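Protein FimX (Pseudomonas aeruginosa PAO1, PDB 3HV8) is a bacterial protein whose EAL domain, a barrel-like alpha/beta fold, holds the ligand C2E in a pocket. Local coordinates at residues F181-I194 / L214-P228. Residues are numbered along the deposited sequence; the frame is centred on the assembly and turned at random. Where two conformers were deposited one is given.
Sequences FNALKHLTVQFIKI and LIAELHEQQKLSIVP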
loop_
_atom_site.group_PDB
_atom_site.type_symbol
_atom_site.label_atom_id
_atom_site.label_comp_id
_atom_site.label_asym_id
_atom_site.label_seq_id
_atom_site.Cartn_x
_atom_site.Cartn_y
_atom_site.Cartn_z
ATOM N N PHE A 181 7.927 -15.027 -7.184
ATOM C CA PHE A 181 7.085 -14.939 -8.370
ATOM C C PHE A 181 5.943 -15.966 -8.415
ATOM O O PHE A 181 4.970 -15.778 -9.147
ATOM C CB PHE A 181 7.945 -14.956 -9.646
ATOM C CG PHE A 181 8.710 -13.687 -9.846
ATOM C CD1 PHE A 181 8.165 -12.647 -10.586
ATOM C CD2 PHE A 181 9.942 -13.503 -9.247
ATOM C CE1 PHE A 181 8.854 -11.453 -10.750
ATOM C CE2 PHE A 181 10.641 -12.302 -9.400
ATOM C CZ PHE A 181 10.088 -11.278 -10.163
ATOM N N ASN A 182 6.049 -17.020 -7.612
ATOM C CA ASN A 182 5.021 -18.058 -7.600
ATOM C C ASN A 182 3.673 -17.492 -7.173
ATOM O O ASN A 182 2.626 -17.835 -7.716
ATOM C CB ASN A 182 5.396 -19.204 -6.662
ATOM C CG ASN A 182 6.476 -20.105 -7.226
ATOM O OD1 ASN A 182 6.951 -21.015 -6.547
ATOM N ND2 ASN A 182 6.866 -19.861 -8.468
ATOM N N ALA A 183 3.698 -16.619 -6.180
ATOM C CA ALA A 183 2.459 -16.052 -5.673
ATOM C C ALA A 183 1.660 -15.353 -6.767
ATOM O O ALA A 183 0.428 -15.400 -6.760
ATOM C CB ALA A 183 2.763 -15.085 -4.537
ATOM N N LEU A 184 2.359 -14.731 -7.710
ATOM C CA LEU A 184 1.720 -13.967 -8.781
ATOM C C LEU A 184 0.928 -14.842 -9.764
ATOM O O LEU A 184 0.087 -14.342 -10.509
ATOM C CB LEU A 184 2.759 -13.112 -9.515
ATOM C CG LEU A 184 3.635 -12.281 -8.571
ATOM C CD1 LEU A 184 4.534 -11.354 -9.366
ATOM C CD2 LEU A 184 2.781 -11.495 -7.582
ATOM N N LYS A 185 1.180 -16.148 -9.744
ATOM C CA LYS A 185 0.410 -17.093 -10.570
ATOM C C LYS A 185 -1.044 -17.203 -10.106
ATOM O O LYS A 185 -1.905 -17.754 -10.811
ATOM C CB LYS A 185 1.046 -18.481 -10.533
ATOM C CG LYS A 185 2.480 -18.570 -11.027
ATOM C CD LYS A 185 3.105 -19.878 -10.547
ATOM C CE LYS A 185 4.515 -20.075 -11.076
ATOM N NZ LYS A 185 5.041 -21.424 -10.717
ATOM N N HIS A 186 -1.322 -16.672 -8.920
ATOM C CA HIS A 186 -2.591 -16.942 -8.252
ATOM C C HIS A 186 -3.423 -15.703 -8.021
ATOM O O HIS A 186 -4.626 -15.803 -7.823
ATOM C CB HIS A 186 -2.330 -17.601 -6.900
ATOM C CG HIS A 186 -1.574 -18.886 -7.001
ATOM N ND1 HIS A 186 -2.194 -20.082 -7.294
ATOM C CD2 HIS A 186 -0.260 -19.167 -6.851
ATOM C CE1 HIS A 186 -1.290 -21.044 -7.322
ATOM N NE2 HIS A 186 -0.108 -20.516 -7.061
ATOM N N LEU A 187 -2.778 -14.538 -8.040
ATOM C CA LEU A 187 -3.395 -13.300 -7.587
ATOM C C LEU A 187 -3.675 -12.365 -8.748
ATOM O O LEU A 187 -3.057 -12.481 -9.807
ATOM C CB LEU A 187 -2.488 -12.611 -6.572
ATOM C CG LEU A 187 -2.073 -13.512 -5.404
ATOM C CD1 LEU A 187 -1.065 -12.829 -4.491
ATOM C CD2 LEU A 187 -3.294 -13.994 -4.609
ATOM N N THR A 188 -4.602 -11.437 -8.548
ATOM C CA THR A 188 -4.955 -10.431 -9.537
ATOM C C THR A 188 -4.363 -9.117 -9.031
ATOM O O THR A 188 -4.936 -8.441 -8.173
ATOM C CB THR A 188 -6.473 -10.326 -9.690
ATOM O OG1 THR A 188 -7.002 -11.637 -9.962
ATOM C CG2 THR A 188 -6.865 -9.391 -10.796
ATOM N N VAL A 189 -3.172 -8.790 -9.511
ATOM C CA VAL A 189 -2.491 -7.589 -9.050
ATOM C C VAL A 189 -1.822 -6.903 -10.228
ATOM O O VAL A 189 -1.355 -7.555 -11.169
ATOM C CB VAL A 189 -1.460 -7.888 -7.940
ATOM C CG1 VAL A 189 -2.135 -8.477 -6.702
ATOM C CG2 VAL A 189 -0.381 -8.819 -8.452
ATOM N N GLN A 190 -1.790 -5.582 -10.179
ATOM C CA GLN A 190 -1.219 -4.804 -11.266
ATOM C C GLN A 190 0.107 -4.171 -10.861
ATOM O O GLN A 190 0.947 -3.900 -11.726
ATOM C CB GLN A 190 -2.192 -3.721 -11.719
ATOM C CG GLN A 190 -3.507 -4.262 -12.301
ATOM C CD GLN A 190 -4.518 -4.583 -11.232
ATOM O OE1 GLN A 190 -4.401 -4.128 -10.095
ATOM N NE2 GLN A 190 -5.513 -5.387 -11.582
ATOM N N PHE A 191 0.296 -3.924 -9.568
ATOM C CA PHE A 191 1.503 -3.246 -9.092
ATOM C C PHE A 191 2.259 -4.161 -8.150
ATOM O O PHE A 191 1.644 -4.876 -7.338
ATOM C CB PHE A 191 1.172 -1.966 -8.297
ATOM C CG PHE A 191 0.385 -0.915 -9.063
ATOM C CD1 PHE A 191 1.026 0.165 -9.666
ATOM C CD2 PHE A 191 -1.003 -0.955 -9.090
ATOM C CE1 PHE A 191 0.282 1.148 -10.336
ATOM C CE2 PHE A 191 -1.742 0.017 -9.746
ATOM C CZ PHE A 191 -1.105 1.076 -10.366
ATOM N N ILE A 192 3.586 -4.095 -8.190
ATOM C CA ILE A 192 4.411 -4.837 -7.245
ATOM C C ILE A 192 5.427 -3.883 -6.647
ATOM O O ILE A 192 6.238 -3.270 -7.380
ATOM C CB ILE A 192 5.149 -6.015 -7.919
ATOM C CG1 ILE A 192 4.165 -7.036 -8.513
ATOM C CG2 ILE A 192 6.087 -6.680 -6.930
ATOM C CD1 ILE A 192 3.338 -7.804 -7.445
ATOM N N LYS A 193 5.378 -3.737 -5.324
ATOM C CA LYS A 193 6.222 -2.788 -4.626
ATOM C C LYS A 193 7.277 -3.614 -3.936
ATOM O O LYS A 193 6.977 -4.430 -3.059
ATOM C CB LYS A 193 5.398 -1.984 -3.630
ATOM C CG LYS A 193 6.159 -0.873 -2.924
ATOM C CD LYS A 193 5.192 -0.052 -2.084
ATOM C CE LYS A 193 5.860 1.210 -1.623
ATOM N NZ LYS A 193 4.953 1.958 -0.704
ATOM N N ILE A 194 8.526 -3.442 -4.355
ATOM C CA ILE A 194 9.581 -4.292 -3.833
ATOM C C ILE A 194 10.042 -3.844 -2.449
ATOM O O ILE A 194 9.884 -2.683 -2.065
ATOM C CB ILE A 194 10.778 -4.416 -4.811
ATOM C CG1 ILE A 194 11.590 -3.120 -4.865
ATOM C CG2 ILE A 194 10.295 -4.853 -6.207
ATOM C CD1 ILE A 194 12.919 -3.291 -5.604
ATOM N N LEU A 214 15.402 -8.194 -10.651
ATOM C CA LEU A 214 14.083 -8.265 -10.035
ATOM C C LEU A 214 13.092 -7.419 -10.827
ATOM O O LEU A 214 12.005 -7.888 -11.195
ATOM C CB LEU A 214 14.182 -7.771 -8.600
ATOM C CG LEU A 214 12.937 -7.843 -7.745
ATOM C CD1 LEU A 214 12.467 -9.283 -7.666
ATOM C CD2 LEU A 214 13.244 -7.309 -6.356
ATOM N N ILE A 215 13.465 -6.171 -11.078
ATOM C CA ILE A 215 12.670 -5.272 -11.900
ATOM C C ILE A 215 12.412 -5.867 -13.282
ATOM O O ILE A 215 11.278 -5.847 -13.770
ATOM C CB ILE A 215 13.343 -3.877 -11.986
ATOM C CG1 ILE A 215 13.325 -3.215 -10.603
ATOM C CG2 ILE A 215 12.673 -3.012 -13.046
ATOM C CD1 ILE A 215 14.149 -1.936 -10.504
ATOM N N ALA A 216 13.446 -6.435 -13.902
ATOM C CA ALA A 216 13.282 -6.968 -15.242
ATOM C C ALA A 216 12.272 -8.108 -15.274
ATOM O O ALA A 216 11.448 -8.200 -16.189
ATOM C CB ALA A 216 14.618 -7.431 -15.790
ATOM N N GLU A 217 12.314 -8.966 -14.260
ATOM C CA GLU A 217 11.399 -10.092 -14.227
ATOM C C GLU A 217 9.952 -9.676 -13.944
ATOM O O GLU A 217 9.019 -10.249 -14.505
ATOM C CB GLU A 217 11.864 -11.170 -13.247
ATOM C CG GLU A 217 10.964 -12.406 -13.290
ATOM C CD GLU A 217 10.854 -13.003 -14.687
ATOM O OE1 GLU A 217 11.841 -12.906 -15.448
ATOM O OE2 GLU A 217 9.788 -13.569 -15.028
ATOM N N LEU A 218 9.769 -8.671 -13.088
ATOM C CA LEU A 218 8.432 -8.115 -12.881
ATOM C C LEU A 218 7.848 -7.583 -14.187
ATOM O O LEU A 218 6.681 -7.821 -14.505
ATOM C CB LEU A 218 8.478 -6.992 -11.858
ATOM C CG LEU A 218 8.682 -7.462 -10.427
ATOM C CD1 LEU A 218 9.009 -6.275 -9.522
ATOM C CD2 LEU A 218 7.445 -8.219 -9.959
ATOM N N HIS A 219 8.668 -6.856 -14.936
ATOM C CA HIS A 219 8.218 -6.322 -16.208
ATOM C C HIS A 219 7.916 -7.428 -17.235
ATOM O O HIS A 219 6.957 -7.317 -17.978
ATOM C CB HIS A 219 9.211 -5.295 -16.736
ATOM C CG HIS A 219 9.307 -4.086 -15.866
ATOM N ND1 HIS A 219 10.251 -3.098 -16.049
ATOM C CD2 HIS A 219 8.596 -3.724 -14.770
ATOM C CE1 HIS A 219 10.099 -2.168 -15.125
ATOM N NE2 HIS A 219 9.113 -2.534 -14.322
ATOM N N GLU A 220 8.721 -8.483 -17.254
ATOM C CA GLU A 220 8.405 -9.615 -18.117
ATOM C C GLU A 220 7.005 -10.120 -17.806
ATOM O O GLU A 220 6.262 -10.512 -18.706
ATOM C CB GLU A 220 9.430 -10.736 -17.971
ATOM C CG GLU A 220 10.805 -10.380 -18.502
ATOM C CD GLU A 220 10.799 -10.085 -19.987
ATOM O OE1 GLU A 220 9.896 -10.582 -20.695
ATOM O OE2 GLU A 220 11.699 -9.350 -20.442
ATOM N N GLN A 221 6.642 -10.085 -16.526
ATOM C CA GLN A 221 5.332 -10.553 -16.076
ATOM C C GLN A 221 4.269 -9.451 -16.184
ATOM O O GLN A 221 3.138 -9.613 -15.722
ATOM C CB GLN A 221 5.399 -11.076 -14.631
ATOM C CG GLN A 221 6.440 -12.145 -14.396
ATOM C CD GLN A 221 6.126 -13.383 -15.183
ATOM O OE1 GLN A 221 4.955 -13.695 -15.415
ATOM N NE2 GLN A 221 7.162 -14.097 -15.614
ATOM N N GLN A 222 4.640 -8.335 -16.811
ATOM C CA GLN A 222 3.727 -7.230 -17.095
ATOM C C GLN A 222 3.159 -6.599 -15.819
ATOM O O GLN A 222 2.037 -6.099 -15.800
ATOM C CB GLN A 222 2.627 -7.665 -18.061
ATOM C CG GLN A 222 3.161 -7.854 -19.478
ATOM C CD GLN A 222 2.559 -9.046 -20.172
ATOM O OE1 GLN A 222 3.189 -9.657 -21.039
ATOM N NE2 GLN A 222 1.343 -9.405 -19.781
ATOM N N LYS A 223 3.968 -6.606 -14.767
ATOM C CA LYS A 223 3.620 -5.932 -13.520
ATOM C C LYS A 223 4.338 -4.601 -13.443
ATOM O O LYS A 223 5.513 -4.497 -13.821
ATOM C CB LYS A 223 4.022 -6.779 -12.324
ATOM C CG LYS A 223 3.436 -8.199 -12.308
ATOM C CD LYS A 223 1.935 -8.188 -12.483
ATOM C CE LYS A 223 1.365 -9.598 -12.256
ATOM N NZ LYS A 223 -0.079 -9.639 -12.533
ATOM N N LEU A 224 3.630 -3.583 -12.976
ATOM C CA LEU A 224 4.240 -2.274 -12.734
ATOM C C LEU A 224 5.078 -2.294 -11.468
ATOM O O LEU A 224 4.568 -2.585 -10.388
ATOM C CB LEU A 224 3.161 -1.208 -12.597
ATOM C CG LEU A 224 2.233 -1.080 -13.810
ATOM C CD1 LEU A 224 0.934 -0.406 -13.434
ATOM C CD2 LEU A 224 2.964 -0.299 -14.881
ATOM N N SER A 225 6.360 -1.979 -11.584
ATOM C CA SER A 225 7.230 -1.958 -10.415
ATOM C C SER A 225 7.173 -0.631 -9.662
ATOM O O SER A 225 7.148 0.446 -10.263
ATOM C CB SER A 225 8.672 -2.248 -10.835
ATOM O OG SER A 225 9.098 -1.348 -11.857
ATOM N N ILE A 226 7.130 -0.724 -8.339
ATOM C CA ILE A 226 7.273 0.451 -7.481
ATOM C C ILE A 226 8.463 0.181 -6.574
ATOM O O ILE A 226 8.524 -0.852 -5.910
ATOM C CB ILE A 226 6.034 0.685 -6.591
ATOM C CG1 ILE A 226 4.762 0.797 -7.441
ATOM C CG2 ILE A 226 6.264 1.913 -5.728
ATOM C CD1 ILE A 226 3.449 0.813 -6.626
ATOM N N VAL A 227 9.429 1.095 -6.552
ATOM C CA VAL A 227 10.576 0.933 -5.670
ATOM C C VAL A 227 10.580 2.025 -4.623
ATOM O O VAL A 227 10.674 3.209 -4.946
ATOM C CB VAL A 227 11.905 0.969 -6.441
ATOM C CG1 VAL A 227 13.059 0.734 -5.495
ATOM C CG2 VAL A 227 11.900 -0.110 -7.514
ATOM N N PRO A 228 10.448 1.642 -3.358
ATOM C CA PRO A 228 10.372 2.627 -2.287
ATOM C C PRO A 228 11.725 2.869 -1.613
ATOM O O PRO A 228 12.756 2.343 -2.050
ATOM C CB PRO A 228 9.424 1.939 -1.301
ATOM C CG PRO A 228 9.835 0.501 -1.395
ATOM C CD PRO A 228 10.205 0.275 -2.860
HETATM O O HOH W 1 -0.588 -11.791 -10.827
HETATM O O HOH W 2 0.322 -4.335 -14.406
#
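A beta-alpha-beta unit of the EAL domain makes this contact: parallel strands 191-194 and 224-227 pair directly, and helix 205-220 between them in sequence packs over one side. Ile192 N donates to Leu224 O (2.8 Å), and Ile192 O receives Ile226 N (2.9 Å). Leu224 N to Gln190 O and Ile194 N to Ile226 O extend the pairing at its two ends. On the helix side, Leu218 CD2 sits 3.7 Å from Ile192 CG2, while Leu218 CD1 and Leu214 CD2 both meet Ile194 CG2. Phe181 crosses Leu218 at about a right angle, its CE1 meeting Leu218 CD2. Glu217 CG lies over one face of the Phe181 ring, 3.6 Å from its centroid, in a CH-pi contact. On the opposite side of the strands, Leu224 CD1 lies over one face of the Phe191 ring, 4.0 Å from its centroid, in a CH-pi contact. Lys193, on the same side, has its side chain about 5 Å from C2E; its NZ forms a salt bridge with Glu52 and a hydrogen bond with Gln248. Lys223 bends at CB-CG (chi2 -52°), and its NZ reaches Val189 O (2.8 Å) in the carbonyl plane. A water accepts from NZ and donates to Leu184 O and Leu187 O. The ammonium thus ties three backbone carbonyls, one directly and two through water, to the turn after the helix.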